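Local coordinates for protein oxidoreductase, short-chain dehydrogenase/reductase family (Aeromonas hydrophila subsp. hydrophila, PDB 3L6E) that probably acts as a nucleotide-dependent oxidoreductase of the short-chain dehydrogenase/reductase family, perhaps reducing 3-dehydrosphinganine in sphingolipid metabolism, at residues A[21-25]-A[26-30]. Sequence-based numbering, arbitrary orientation.
Sequences IGLVE and RGHQV
The imidazole of His28 turns an edge, not a face, to the end of helix 14-25: the carbonyl oxygen of Leu23 lies near the ring plane, where ND1 makes a weak hydrogen bond of 3.4 Å to Leu23 O. The guanidinium of Arg26 likewise has Gly22 O at its edge, near its plane, while its NH1 forms a salt bridge with Asp209. The helix ends here in a Schellman motif. His28 N donates to Leu23 O at 2.8 Å, fairly straight at 157°, and Gly27 N reaches Val24 O, also at 2.8 Å but from above the carbonyl plane. Leu23 O thus takes two donors from one residue, the His28 amide and, more weakly, ND1 of its ring. Gly27, at a phi of 87°, is the C' residue that reverses the chain. One last helical bond, from Arg26 N to Gly22 O, precedes the reversal. With CG beside its backbone N (chi1 -66°) and the chain extended to NE, the Arg26 chain runs alongside the Gly22 carbonyl, its CD 3.3 Å from Gly22 O.

The turn feeds strand 29-34 and so completes the beta-alpha-beta unit of strand 5-9, helix 14-25 and strand 29-34 in the Rossmann fold. Leu23 also packs on Ile6 and Val8, and Val24 on Val51, tying the helix end to the sheet. Val30 CG2, set beside its own backbone N, meets both helix residues, lying 4.1 Å from Leu23 CB and 4.0 Å from Val24 CG2.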
ATOM      1  N   ILE A  21     -17.474  -1.697  -9.841  1.00 22.90           N
ATOM      2  CA  ILE A  21     -17.210  -2.110 -11.211  1.00 22.10           C
ATOM      3  C   ILE A  21     -16.026  -3.069 -11.287  1.00 22.47           C
ATOM      4  O   ILE A  21     -16.099  -4.099 -11.956  1.00 21.71           O
ATOM      5  CB  ILE A  21     -16.997  -0.900 -12.171  1.00 21.08           C
ATOM      6  CG1 ILE A  21     -18.243  -0.005 -12.189  1.00 21.59           C
ATOM      7  CG2 ILE A  21     -16.619  -1.397 -13.585  1.00 21.10           C
ATOM      8  CD1 ILE A  21     -18.127   1.267 -12.991  1.00 18.91           C
ATOM      9  N   GLY A  22     -14.950  -2.728 -10.581  1.00 23.67           N
ATOM     10  CA  GLY A  22     -13.697  -3.480 -10.630  1.00 23.96           C
ATOM     11  C   GLY A  22     -13.794  -4.876 -10.063  1.00 24.93           C
ATOM     12  O   GLY A  22     -13.227  -5.813 -10.625  1.00 25.09           O
ATOM     13  N   LEU A  23     -14.502  -5.006  -8.940  1.00 25.78           N
ATOM     14  CA  LEU A  23     -14.744  -6.294  -8.290  1.00 26.32           C
ATOM     15  C   LEU A  23     -15.670  -7.163  -9.136  1.00 27.03           C
ATOM     16  O   LEU A  23     -15.548  -8.387  -9.150  1.00 27.44           O
ATOM     17  CB  LEU A  23     -15.368  -6.081  -6.899  1.00 26.15           C
ATOM     18  CG  LEU A  23     -14.530  -5.445  -5.782  1.00 32.34           C
ATOM     19  CD1 LEU A  23     -15.396  -4.713  -4.764  1.00 26.20           C
ATOM     20  CD2 LEU A  23     -13.630  -6.463  -5.090  1.00 25.48           C
ATOM     21  N   VAL A  24     -16.602  -6.532  -9.847  1.00 27.18           N
ATOM     22  CA  VAL A  24     -17.471  -7.278 -10.763  1.00 27.18           C
ATOM     23  C   VAL A  24     -16.665  -7.859 -11.924  1.00 27.73           C
ATOM     24  O   VAL A  24     -16.813  -9.049 -12.264  1.00 27.85           O
ATOM     25  CB  VAL A  24     -18.643  -6.428 -11.287  1.00 26.97           C
ATOM     26  CG1 VAL A  24     -19.322  -7.105 -12.521  1.00 12.60           C
ATOM     27  CG2 VAL A  24     -19.654  -6.197 -10.173  1.00 13.22           C
ATOM     28  N   GLU A  25     -15.833  -7.010 -12.528  1.00 27.73           N
ATOM     29  CA  GLU A  25     -14.933  -7.415 -13.615  1.00 28.26           C
ATOM     30  C   GLU A  25     -13.977  -8.533 -13.171  1.00 28.36           C
ATOM     31  O   GLU A  25     -13.579  -9.358 -13.982  1.00 27.85           O
ATOM     32  CB  GLU A  25     -14.138  -6.210 -14.152  1.00 28.68           C
ATOM     33  CG  GLU A  25     -14.977  -5.190 -14.936  1.00 48.79           C
ATOM     34  CD  GLU A  25     -14.170  -3.995 -15.461  1.00 30.08           C
ATOM     35  OE1 GLU A  25     -12.989  -3.838 -15.071  1.00 49.13           O
ATOM     36  OE2 GLU A  25     -14.722  -3.209 -16.264  1.00 48.68           O
ATOM     37  N   ARG A  26     -13.621  -8.554 -11.882  1.00 28.83           N
ATOM     38  CA  ARG A  26     -12.790  -9.629 -11.327  1.00 29.74           C
ATOM     39  C   ARG A  26     -13.628 -10.847 -10.856  1.00 29.78           C
ATOM     40  O   ARG A  26     -13.126 -11.731 -10.149  1.00 29.71           O
ATOM     41  CB  ARG A  26     -11.863  -9.090 -10.218  1.00 30.29           C
ATOM     42  CG  ARG A  26     -10.783  -8.093 -10.703  1.00 28.11           C
ATOM     43  CD  ARG A  26     -10.350  -7.131  -9.576  1.00 31.08           C
ATOM     44  NE  ARG A  26      -9.515  -6.001 -10.033  1.00 29.38           N
ATOM     45  CZ  ARG A  26      -8.224  -5.833  -9.739  1.00 31.85           C
ATOM     46  NH1 ARG A  26      -7.564  -4.767 -10.191  1.00 29.73           N
ATOM     47  NH2 ARG A  26      -7.583  -6.723  -8.990  1.00 30.00           N
ATOM     48  N   GLY A  27     -14.900 -10.876 -11.252  1.00 29.40           N
ATOM     49  CA  GLY A  27     -15.774 -12.024 -11.005  1.00 29.48           C
ATOM     50  C   GLY A  27     -16.549 -12.110  -9.697  1.00 29.30           C
ATOM     51  O   GLY A  27     -17.086 -13.175  -9.389  1.00 29.27           O
ATOM     52  N   HIS A  28     -16.631 -11.008  -8.937  1.00 28.55           N
ATOM     53  CA  HIS A  28     -17.315 -11.012  -7.628  1.00 27.96           C
ATOM     54  C   HIS A  28     -18.780 -10.573  -7.745  1.00 26.29           C
ATOM     55  O   HIS A  28     -19.146  -9.884  -8.689  1.00 26.41           O
ATOM     56  CB  HIS A  28     -16.632 -10.048  -6.649  1.00 29.63           C
ATOM     57  CG  HIS A  28     -15.307 -10.512  -6.114  1.00 32.20           C
ATOM     58  ND1 HIS A  28     -14.103 -10.052  -6.607  1.00 30.82           N
ATOM     59  CD2 HIS A  28     -15.000 -11.323  -5.069  1.00 30.69           C
ATOM     60  CE1 HIS A  28     -13.113 -10.589  -5.914  1.00 31.53           C
ATOM     61  NE2 HIS A  28     -13.629 -11.361  -4.973  1.00 31.66           N
ATOM     62  N   GLN A  29     -19.604 -10.964  -6.774  1.00 24.79           N
ATOM     63  CA  GLN A  29     -20.939 -10.406  -6.600  1.00 23.72           C
ATOM     64  C   GLN A  29     -20.869  -9.291  -5.573  1.00 22.14           C
ATOM     65  O   GLN A  29     -20.148  -9.390  -4.585  1.00 21.28           O
ATOM     66  CB  GLN A  29     -21.912 -11.466  -6.083  1.00 25.04           C
ATOM     67  CG  GLN A  29     -22.042 -12.704  -6.948  1.00 45.97           C
ATOM     68  CD  GLN A  29     -22.993 -12.497  -8.096  1.00 26.64           C
ATOM     69  OE1 GLN A  29     -22.622 -11.936  -9.134  1.00 46.48           O
ATOM     70  NE2 GLN A  29     -24.230 -12.953  -7.927  1.00 46.30           N
ATOM     71  N   VAL A  30     -21.639  -8.231  -5.771  1.00 21.52           N
ATOM     72  CA  VAL A  30     -21.450  -7.060  -4.917  1.00 20.98           C
ATOM     73  C   VAL A  30     -22.757  -6.535  -4.362  1.00 20.41           C
ATOM     74  O   VAL A  30     -23.650  -6.212  -5.121  1.00 19.50           O
ATOM     75  CB  VAL A  30     -20.676  -5.931  -5.664  1.00 20.15           C
ATOM     76  CG1 VAL A  30     -20.464  -4.754  -4.763  1.00 12.74           C
ATOM     77  CG2 VAL A  30     -19.343  -6.430  -6.146  1.00 12.04           C
TER